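Local coordinates for paenibacillus xanthan lyase (Paenibacillus, PDB 6F2P), which catalyses the eliminative cleavage of the polysaccharide xanthan, and binds calcium ions, at residues G227-E232 with R281-S286; G274-M279 with D293-T298; W662-T667 with S674-S679; T703-V708 with T868-Y873. All coordinates share one frame; numbering follows the deposited sequence. Where two conformers were deposited one is given.

Interaction 1 of 4, residues G227-E232 with R281-S286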
# COMPACT_ATOMS: atom_id res chain seq x y z
N GLY A 227 9.36 -10.43 -8.92
CA GLY A 227 10.30 -10.83 -9.95
C GLY A 227 11.41 -11.74 -9.47
O GLY A 227 12.01 -12.45 -10.26
N GLY A 228 11.70 -11.72 -8.17
CA GLY A 228 12.74 -12.57 -7.63
C GLY A 228 12.25 -13.90 -7.10
O GLY A 228 12.13 -14.88 -7.84
N TYR A 229 12.00 -13.95 -5.80
CA TYR A 229 11.53 -15.16 -5.14
C TYR A 229 10.18 -15.61 -5.66
O TYR A 229 9.97 -16.79 -5.94
CB TYR A 229 11.51 -14.98 -3.62
CG TYR A 229 12.90 -14.89 -3.05
CD1 TYR A 229 13.64 -16.04 -2.79
CD2 TYR A 229 13.50 -13.66 -2.82
CE1 TYR A 229 14.93 -15.97 -2.29
CE2 TYR A 229 14.80 -13.58 -2.31
CZ TYR A 229 15.51 -14.74 -2.05
OH TYR A 229 16.79 -14.67 -1.55
N GLY A 230 9.25 -14.67 -5.78
CA GLY A 230 7.89 -15.01 -6.17
C GLY A 230 7.88 -15.69 -7.52
O GLY A 230 7.10 -16.61 -7.79
N SER A 231 8.77 -15.22 -8.38
CA SER A 231 8.95 -15.80 -9.69
C SER A 231 9.32 -17.29 -9.59
O SER A 231 8.72 -18.13 -10.26
CB SER A 231 10.04 -15.01 -10.42
OG SER A 231 9.99 -15.25 -11.81
N GLU A 232 10.28 -17.62 -8.73
CA GLU A 232 10.66 -19.02 -8.59
C GLU A 232 9.59 -19.89 -7.90
O GLU A 232 9.45 -21.06 -8.24
CB GLU A 232 12.09 -19.22 -8.03
CG GLU A 232 12.31 -18.98 -6.54
CD GLU A 232 13.75 -18.54 -6.22
OE1 GLU A 232 14.20 -17.50 -6.75
OE2 GLU A 232 14.44 -19.24 -5.44
N ARG A 281 12.13 -6.98 -8.76
CA ARG A 281 13.09 -8.07 -8.84
C ARG A 281 14.15 -8.03 -7.74
O ARG A 281 15.09 -8.83 -7.74
CB ARG A 281 13.74 -8.13 -10.23
CG ARG A 281 12.74 -8.33 -11.35
CD ARG A 281 13.38 -8.76 -12.65
NE ARG A 281 14.50 -7.91 -13.05
CZ ARG A 281 15.78 -8.31 -13.08
NH1 ARG A 281 16.09 -9.55 -12.74
NH2 ARG A 281 16.74 -7.47 -13.46
N GLY A 282 13.97 -7.11 -6.80
CA GLY A 282 14.88 -6.99 -5.67
C GLY A 282 16.34 -6.98 -6.07
O GLY A 282 16.73 -6.30 -7.02
N ARG A 283 17.15 -7.77 -5.36
CA ARG A 283 18.59 -7.76 -5.58
C ARG A 283 19.00 -8.32 -6.93
O ARG A 283 20.15 -8.18 -7.36
CB ARG A 283 19.33 -8.49 -4.46
CG ARG A 283 19.28 -10.00 -4.52
CD ARG A 283 19.97 -10.59 -3.29
NE ARG A 283 20.13 -12.03 -3.40
CZ ARG A 283 19.30 -12.92 -2.87
NH1 ARG A 283 18.25 -12.52 -2.18
NH2 ARG A 283 19.53 -14.22 -3.04
N GLU A 284 18.05 -8.94 -7.63
CA GLU A 284 18.37 -9.60 -8.89
C GLU A 284 18.62 -8.67 -10.07
O GLU A 284 18.99 -9.13 -11.15
CB GLU A 284 17.30 -10.63 -9.22
CG GLU A 284 17.16 -11.64 -8.12
CD GLU A 284 16.34 -12.81 -8.54
OE1 GLU A 284 16.05 -12.91 -9.75
OE2 GLU A 284 15.98 -13.64 -7.66
N ILE A 285 18.46 -7.37 -9.86
CA ILE A 285 18.73 -6.42 -10.93
C ILE A 285 20.22 -6.37 -11.18
O ILE A 285 20.66 -5.85 -12.20
CB ILE A 285 18.21 -5.00 -10.61
CG1 ILE A 285 18.86 -4.45 -9.33
CG2 ILE A 285 16.70 -4.99 -10.50
CD1 ILE A 285 18.61 -2.96 -9.10
N SER A 286 20.99 -6.92 -10.24
CA SER A 286 22.45 -6.96 -10.36
C SER A 286 22.99 -8.23 -11.01
O SER A 286 24.19 -8.46 -10.97
CB SER A 286 23.11 -6.79 -8.99
OG SER A 286 22.89 -7.92 -8.17
O HOH W 1 14.50 -11.64 -11.76
O HOH W 2 18.61 -16.74 -1.78

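Interaction 2 of 4, residues G274-M279 with D293-T298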
# COMPACT_ATOMS: atom_id res chain seq x y z
N GLY A 274 7.57 -8.11 -22.67
CA GLY A 274 8.63 -9.09 -22.53
C GLY A 274 9.64 -8.75 -21.46
O GLY A 274 10.61 -9.49 -21.25
N ASN A 275 9.43 -7.62 -20.80
CA ASN A 275 10.33 -7.15 -19.75
C ASN A 275 9.67 -7.25 -18.38
O ASN A 275 8.66 -6.61 -18.12
CB ASN A 275 10.73 -5.71 -20.02
CG ASN A 275 11.51 -5.55 -21.30
OD1 ASN A 275 12.41 -6.35 -21.58
ND2 ASN A 275 11.18 -4.54 -22.08
N LEU A 276 10.25 -8.06 -17.50
CA LEU A 276 9.77 -8.14 -16.14
C LEU A 276 10.33 -6.94 -15.42
O LEU A 276 11.54 -6.77 -15.37
CB LEU A 276 10.25 -9.43 -15.48
CG LEU A 276 9.73 -9.73 -14.07
CD1 LEU A 276 8.23 -9.69 -14.02
CD2 LEU A 276 10.25 -11.09 -13.61
N MET A 277 9.46 -6.09 -14.88
CA MET A 277 9.90 -4.82 -14.29
C MET A 277 10.90 -4.99 -13.15
O MET A 277 10.65 -5.71 -12.19
CB MET A 277 8.69 -4.01 -13.80
CG MET A 277 7.78 -3.57 -14.92
SD MET A 277 6.44 -2.52 -14.34
CE MET A 277 5.58 -2.27 -15.88
N ASP A 278 12.03 -4.30 -13.27
CA ASP A 278 13.13 -4.44 -12.32
C ASP A 278 12.77 -4.05 -10.88
O ASP A 278 13.40 -4.51 -9.93
CB ASP A 278 14.32 -3.61 -12.78
CG ASP A 278 14.99 -4.18 -14.01
OD1 ASP A 278 14.97 -5.42 -14.18
OD2 ASP A 278 15.53 -3.39 -14.81
N MET A 279 11.76 -3.19 -10.73
CA MET A 279 11.42 -2.70 -9.41
C MET A 279 10.84 -3.79 -8.50
O MET A 279 10.81 -3.63 -7.29
CB MET A 279 10.49 -1.50 -9.49
CG MET A 279 9.06 -1.82 -9.92
SD MET A 279 8.08 -0.30 -10.02
CE MET A 279 6.46 -0.96 -10.42
N ASP A 293 14.48 -8.59 -19.51
CA ASP A 293 13.94 -9.41 -20.59
C ASP A 293 14.20 -10.90 -20.38
O ASP A 293 13.36 -11.73 -20.71
CB ASP A 293 14.43 -8.95 -21.96
CG ASP A 293 15.94 -9.09 -22.13
OD1 ASP A 293 16.67 -9.13 -21.11
OD2 ASP A 293 16.38 -9.15 -23.29
N LYS A 294 15.36 -11.23 -19.82
CA LYS A 294 15.65 -12.63 -19.50
C LYS A 294 14.83 -13.08 -18.29
O LYS A 294 14.39 -14.23 -18.22
CB LYS A 294 17.15 -12.88 -19.27
CG LYS A 294 17.94 -13.26 -20.52
CD LYS A 294 17.92 -14.77 -20.78
CE LYS A 294 18.86 -15.17 -21.91
NZ LYS A 294 19.18 -16.63 -21.94
N ALA A 295 14.61 -12.17 -17.35
CA ALA A 295 13.89 -12.48 -16.11
C ALA A 295 12.44 -12.82 -16.40
O ALA A 295 11.80 -13.52 -15.63
CB ALA A 295 13.97 -11.32 -15.13
N ALA A 296 11.94 -12.29 -17.51
CA ALA A 296 10.54 -12.46 -17.88
C ALA A 296 10.25 -13.88 -18.36
O ALA A 296 9.11 -14.35 -18.31
CB ALA A 296 10.18 -11.47 -18.97
N VAL A 297 11.31 -14.55 -18.82
CA VAL A 297 11.16 -15.84 -19.49
C VAL A 297 10.55 -16.93 -18.61
O VAL A 297 9.65 -17.65 -19.05
CB VAL A 297 12.50 -16.32 -20.10
CG1 VAL A 297 12.39 -17.76 -20.53
CG2 VAL A 297 12.87 -15.44 -21.29
N THR A 298 11.01 -17.04 -17.37
CA THR A 298 10.49 -18.04 -16.44
C THR A 298 8.99 -17.82 -16.16
O THR A 298 8.24 -18.78 -15.97
CB THR A 298 11.28 -18.05 -15.11
OG1 THR A 298 10.69 -18.99 -14.20
CG2 THR A 298 11.27 -16.67 -14.45
O HOH W 3 11.38 -11.38 -22.71

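Interaction 3 of 4, residues W662-T667 with S674-S679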
# COMPACT_ATOMS: atom_id res chain seq x y z
N TRP A 662 -0.67 15.63 3.55
CA TRP A 662 0.51 15.24 4.33
C TRP A 662 0.37 15.33 5.85
O TRP A 662 1.18 14.76 6.59
CB TRP A 662 1.73 16.05 3.89
CG TRP A 662 2.16 15.73 2.50
CD1 TRP A 662 2.06 16.53 1.40
CD2 TRP A 662 2.74 14.50 2.04
NE1 TRP A 662 2.55 15.89 0.29
CE2 TRP A 662 2.98 14.64 0.66
CE3 TRP A 662 3.10 13.30 2.67
CZ2 TRP A 662 3.55 13.62 -0.11
CZ3 TRP A 662 3.67 12.30 1.91
CH2 TRP A 662 3.88 12.46 0.53
N ASN A 663 -0.66 16.03 6.33
CA ASN A 663 -0.78 16.29 7.76
C ASN A 663 -2.06 15.73 8.37
O ASN A 663 -3.08 15.57 7.69
CB ASN A 663 -0.68 17.78 8.05
CG ASN A 663 0.61 18.39 7.54
OD1 ASN A 663 0.60 19.35 6.78
ND2 ASN A 663 1.74 17.84 7.97
N ASP A 664 -2.01 15.43 9.66
CA ASP A 664 -3.19 14.97 10.37
C ASP A 664 -3.96 16.14 10.99
O ASP A 664 -4.37 16.09 12.16
CB ASP A 664 -2.82 13.93 11.43
CG ASP A 664 -2.66 12.53 10.85
OD1 ASP A 664 -3.20 12.26 9.75
OD2 ASP A 664 -2.01 11.69 11.51
N GLU A 665 -4.14 17.20 10.21
CA GLU A 665 -4.96 18.34 10.62
C GLU A 665 -5.90 18.66 9.46
O GLU A 665 -5.62 18.28 8.32
CB GLU A 665 -4.08 19.55 10.95
CG GLU A 665 -3.13 19.96 9.83
CD GLU A 665 -2.32 21.22 10.14
OE1 GLU A 665 -1.26 21.12 10.80
OE2 GLU A 665 -2.75 22.32 9.72
N PRO A 666 -7.04 19.31 9.75
CA PRO A 666 -7.94 19.78 8.69
C PRO A 666 -7.21 20.59 7.63
O PRO A 666 -6.51 21.55 7.96
CB PRO A 666 -8.93 20.66 9.45
CG PRO A 666 -9.03 20.01 10.78
CD PRO A 666 -7.63 19.50 11.09
N THR A 667 -7.36 20.19 6.37
CA THR A 667 -6.62 20.77 5.26
C THR A 667 -7.49 20.85 4.01
O THR A 667 -8.16 19.88 3.65
CB THR A 667 -5.35 19.95 4.94
OG1 THR A 667 -4.51 19.89 6.11
CG2 THR A 667 -4.57 20.57 3.82
N SER A 674 -9.62 17.36 3.93
CA SER A 674 -9.35 16.14 4.69
C SER A 674 -8.79 16.51 6.06
O SER A 674 -8.02 17.46 6.19
CB SER A 674 -8.35 15.24 3.96
OG SER A 674 -7.97 14.14 4.79
N ASN A 675 -9.18 15.74 7.07
CA ASN A 675 -8.69 15.98 8.42
C ASN A 675 -7.58 15.00 8.79
O ASN A 675 -7.13 14.98 9.93
CB ASN A 675 -9.84 15.89 9.43
CG ASN A 675 -10.30 14.46 9.67
OD1 ASN A 675 -10.19 13.61 8.79
ND2 ASN A 675 -10.83 14.19 10.86
N ARG A 676 -7.16 14.19 7.83
CA ARG A 676 -6.12 13.18 8.08
C ARG A 676 -5.20 13.03 6.87
O ARG A 676 -5.59 13.35 5.75
CB ARG A 676 -6.75 11.83 8.39
CG ARG A 676 -7.49 11.75 9.73
CD ARG A 676 -6.53 11.83 10.92
NE ARG A 676 -7.23 11.74 12.20
CZ ARG A 676 -7.79 12.77 12.84
NH1 ARG A 676 -7.75 13.99 12.33
NH2 ARG A 676 -8.41 12.57 14.00
N LYS A 677 -3.98 12.56 7.11
CA LYS A 677 -3.13 12.12 6.01
C LYS A 677 -3.94 11.20 5.11
O LYS A 677 -4.64 10.31 5.59
CB LYS A 677 -1.90 11.36 6.53
CG LYS A 677 -1.01 12.18 7.44
CD LYS A 677 0.00 11.31 8.16
CE LYS A 677 0.85 12.13 9.13
NZ LYS A 677 2.02 11.36 9.60
N ALA A 678 -3.87 11.43 3.80
CA ALA A 678 -4.71 10.68 2.88
C ALA A 678 -4.25 10.86 1.45
O ALA A 678 -3.67 11.88 1.10
CB ALA A 678 -6.14 11.14 3.02
N SER A 679 -4.52 9.87 0.62
CA SER A 679 -4.38 10.06 -0.81
C SER A 679 -5.79 10.03 -1.39
O SER A 679 -6.58 9.14 -1.08
CB SER A 679 -3.52 8.96 -1.40
OG SER A 679 -3.27 9.21 -2.77
O HOH W 4 -4.94 16.74 5.50

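Interaction 4 of 4, residues T703-V708 with T868-Y873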
# COMPACT_ATOMS: atom_id res chain seq x y z
N THR A 703 -10.80 7.07 11.69
CA THR A 703 -11.52 7.53 10.51
C THR A 703 -10.77 8.60 9.73
O THR A 703 -9.80 9.19 10.22
CB THR A 703 -12.92 8.10 10.89
OG1 THR A 703 -12.77 9.11 11.89
CG2 THR A 703 -13.84 7.02 11.42
N ILE A 704 -11.25 8.84 8.52
CA ILE A 704 -10.86 10.02 7.77
C ILE A 704 -12.12 10.74 7.33
O ILE A 704 -12.94 10.17 6.60
CB ILE A 704 -10.06 9.67 6.52
CG1 ILE A 704 -8.72 9.02 6.89
CG2 ILE A 704 -9.85 10.92 5.67
CD1 ILE A 704 -7.95 8.45 5.68
N TYR A 705 -12.29 11.98 7.76
CA TYR A 705 -13.41 12.80 7.32
C TYR A 705 -13.03 13.57 6.06
O TYR A 705 -11.95 14.17 5.98
CB TYR A 705 -13.81 13.78 8.42
CG TYR A 705 -14.69 13.20 9.50
CD1 TYR A 705 -14.29 12.09 10.24
CD2 TYR A 705 -15.92 13.78 9.81
CE1 TYR A 705 -15.10 11.57 11.23
CE2 TYR A 705 -16.72 13.27 10.81
CZ TYR A 705 -16.31 12.17 11.51
OH TYR A 705 -17.11 11.65 12.50
N ILE A 706 -13.91 13.54 5.08
CA ILE A 706 -13.70 14.25 3.83
C ILE A 706 -14.89 15.17 3.53
O ILE A 706 -16.05 14.75 3.62
CB ILE A 706 -13.52 13.25 2.67
CG1 ILE A 706 -12.29 12.35 2.90
CG2 ILE A 706 -13.46 13.97 1.33
CD1 ILE A 706 -10.95 13.01 2.65
N ASP A 707 -14.61 16.42 3.19
CA ASP A 707 -15.64 17.31 2.67
C ASP A 707 -15.35 17.57 1.21
O ASP A 707 -14.18 17.71 0.81
CB ASP A 707 -15.68 18.63 3.43
CG ASP A 707 -16.18 18.47 4.87
OD1 ASP A 707 -16.85 17.45 5.16
OD2 ASP A 707 -15.91 19.36 5.70
N VAL A 708 -16.39 17.63 0.39
CA VAL A 708 -16.24 18.07 -0.99
C VAL A 708 -17.14 19.27 -1.24
O VAL A 708 -18.35 19.19 -1.13
CB VAL A 708 -16.54 16.95 -1.99
CG1 VAL A 708 -16.45 17.47 -3.41
CG2 VAL A 708 -15.58 15.80 -1.80
N THR A 868 -13.18 20.39 19.06
CA THR A 868 -13.49 21.53 18.20
C THR A 868 -14.06 21.09 16.87
O THR A 868 -14.92 21.77 16.29
CB THR A 868 -12.23 22.37 17.94
OG1 THR A 868 -11.26 21.58 17.25
CG2 THR A 868 -11.62 22.85 19.26
N SER A 869 -13.59 19.95 16.39
CA SER A 869 -14.01 19.41 15.10
C SER A 869 -14.44 17.95 15.26
O SER A 869 -13.94 17.25 16.15
CB SER A 869 -12.87 19.52 14.09
OG SER A 869 -11.70 18.90 14.58
N PRO A 870 -15.36 17.49 14.40
CA PRO A 870 -15.80 16.10 14.49
C PRO A 870 -14.76 15.21 13.82
O PRO A 870 -14.19 15.58 12.79
CB PRO A 870 -17.09 16.10 13.68
CG PRO A 870 -16.88 17.17 12.66
CD PRO A 870 -16.02 18.22 13.31
N GLY A 871 -14.51 14.05 14.42
CA GLY A 871 -13.56 13.11 13.86
C GLY A 871 -13.03 12.19 14.94
O GLY A 871 -13.62 12.10 16.02
N SER A 872 -11.93 11.52 14.64
CA SER A 872 -11.34 10.59 15.59
C SER A 872 -10.50 11.30 16.64
O SER A 872 -9.85 12.31 16.36
CB SER A 872 -10.50 9.54 14.84
OG SER A 872 -11.32 8.77 13.98
N TYR A 873 -10.55 10.78 17.87
CA TYR A 873 -9.74 11.30 18.96
C TYR A 873 -9.11 10.14 19.72
O TYR A 873 -9.73 9.08 19.86
CB TYR A 873 -10.57 12.17 19.91
CG TYR A 873 -10.97 13.50 19.32
CD1 TYR A 873 -12.05 13.61 18.46
CD2 TYR A 873 -10.27 14.66 19.64
CE1 TYR A 873 -12.41 14.82 17.91
CE2 TYR A 873 -10.62 15.88 19.10
CZ TYR A 873 -11.69 15.95 18.24
OH TYR A 873 -12.05 17.17 17.70
O HOH W 5 -11.20 11.53 11.83

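Interaction 1 of 4, residues G227-E232 with R281-S286
G227 lies against R281, its CA 3.8 Å from R281 CG. Glycine has no side chain, and its backbone lies close to R281 here. The carbonyl O of G227 faces a water that also lies beside E284 OE1 and accepts from R281 NH1. R281 NE turns to a salt bridge with D278. G228 is the N-cap residue of helix 229-244, and E284 OE2 comes within 3.4 Å of its CA. The carboxylate of E284 thus rests against the start of this helix. Y229 reaches out to R283. Its OH accepts a bond from R283 NH1 of 2.7 Å, with an angle of 160° at the hydrogen. The hydroxyl lies in the guanidinium plane, while the tyrosine ring is turned 54° from it. R283 is extended from CG to NE, which carries its guanidinium out to the phenol. E395 and E400 form salt bridges with the same group. H220 lies beside the Y229 ring, and this tyrosine, histidine and arginine cluster is consistent with the catalytic centre of family 8 polysaccharide lyases. A water bridges Y229 OH and R283 NH2. A phenylalanine in place of Y229 would probably leave R283 NH1 without this acceptor and the bridging water with one anchor fewer. Further along the helix, E232 OE1 stands 4.3 Å from E284 OE2. The proximity of these two carboxylates is probably unfavourable.

Interaction 2 of 4, residues G274-M279 with D293-T298
L276 packs on A295 and A296, where a short strand meets helix 292-307 in the N-terminal alpha-helical domain. Strand 275-276 pairs with strand 271-272 in a small antiparallel sheet, and the helix follows about fifteen residues later, after a loop. L276 points its side chain at the helix. Its CG is anti to the backbone N (chi1 -175°), and CD2 lies 4.0 Å from A295 CB. The same methyl also rests near the carbonyl O of A295. L276 CB meets A296 CB, likewise at 4.0 Å. The two alanines are small enough to let the strand lie close to the helix backbone. A296 CB also reaches the peptide of the strand, 3.7 Å from L276 N, and touches the carbonyl O of G274. D293 joins the contact through its CA and CB, not its carboxylate. A CA-H...O contact runs from D293 CA to G274 O, at 3.4 Å and 159° at the hydrogen. N275 OD1 sits 3.3 Å from D293 CB, with amide and carboxylate planes 51° apart. The other end of that amide, N275 ND2, is bonded to L419 O. The side chain of D293 lies about 5 Å from a bound calcium ion. D293 OD1 takes a weak bond from K294 N in the same helix. A water links the two backbones, donating to G274 O and, at 2.8 Å, to D293 O.

Interaction 3 of 4, residues W662-T667 with S674-S679
T667 and S674 face each other at the root of the hairpin formed by strands 667-669 and 672-674, in the C-terminal beta-sandwich domain. They make an antiparallel hydrogen-bonded pair. T667 N donates to S674 O at 2.8 Å, and S674 N returns a bond to T667 O at 2.9 Å. T667 OG1 turns back to E665 O, its donor above the carbonyl plane. Before this pair the chain leaves regular strand, and D664 is the centre of an inverse gamma turn. D664 OD1 accepts from K677 N at 2.8 Å. The bond is nearly straight, 174° at the hydrogen. The D664 side chain crosses the extended K677 side chain at about a right angle, and OD1 lies 3.2 Å from K677 CG. From the other flank R676 CD touches OD1 at 3.6 Å. The R676 chain is bent at chi2 (-68°), which folds the guanidinium back to its neighbour. NH1 donates to N675 O at 2.7 Å, with N675 O in the guanidinium plane. An alanine in place of R676 removes the guanidinium and is likely to leave N675 O without this donor and a gap beside the D664 carboxylate. N675 OD1 bonds Y705 N of strand 703-708. Residues 662-667 carry the chain from strand 656-661 to the hairpin in another sheet, and 674-679 return it to strand 678-684, a connection between the sheets of a beta-sandwich.

Interaction 4 of 4, residues T703-V708 with T868-Y873
The Y705 ring presents one face to the backbone of P870 and G871. P870 O stands 3.8 Å above the ring plane, over its centre. On the same face, G871 CA comes within 3.4 Å of Y705 CE1. P870 CB adds an apolar contact at 4.0 Å from CE2. T703 OG1 lies at the ring edge, in its plane. The phenol OH extends past the contact to a hydrogen bond with D812. G871 has backbone angles that call for glycine, and its CA lies against the ring. The Y873 ring has S869 O at its edge, in plane. The second anchor is a pair of hydroxyls. T703 OG1 and S872 OG are hydrogen-bonded at 2.6 Å, and either could be the donor. T703 OG1 stands between the backbone N and the carbonyl carbon (chi1 53°), which directs it at S872. A water binds beside them, accepting from S872 N at 2.9 Å and hydrogen-bonded to T703 OG1. Strands 703-708 and 871-873 belong to different sheets. The axes of these short strand segments come within 6.5 Å, with 148° between their N-to-C directions, roughly antiparallel. The contact joins the family 8 beta-sandwich region to the following beta domain. Across these segments the junction rests on neutral groups: a ring laid on peptide, two hydroxyls and a water, with no charge pair between them.

How the interactions relate
The four contacts form two touching pairs, far apart in one long chain. Interactions 1 and 2 lie in the N-terminal alpha-helical domain, their centres about 9 Å apart. Their segments alternate along the chain, and S231 of helix 229-244 packs on T298 of helix 292-307. Interactions 3 and 4 come later, also with centres about 9 Å apart. Strand 703-708 is the neighbour of strand 672-674 in one sheet, and N675 probably bonds to Y705 between them. Centres of interactions 1 and 4 are about 42 Å apart, on opposite sides of the chain's centre. One pair lies within the helical domain, and the other joins the beta-sandwich to the next beta domain.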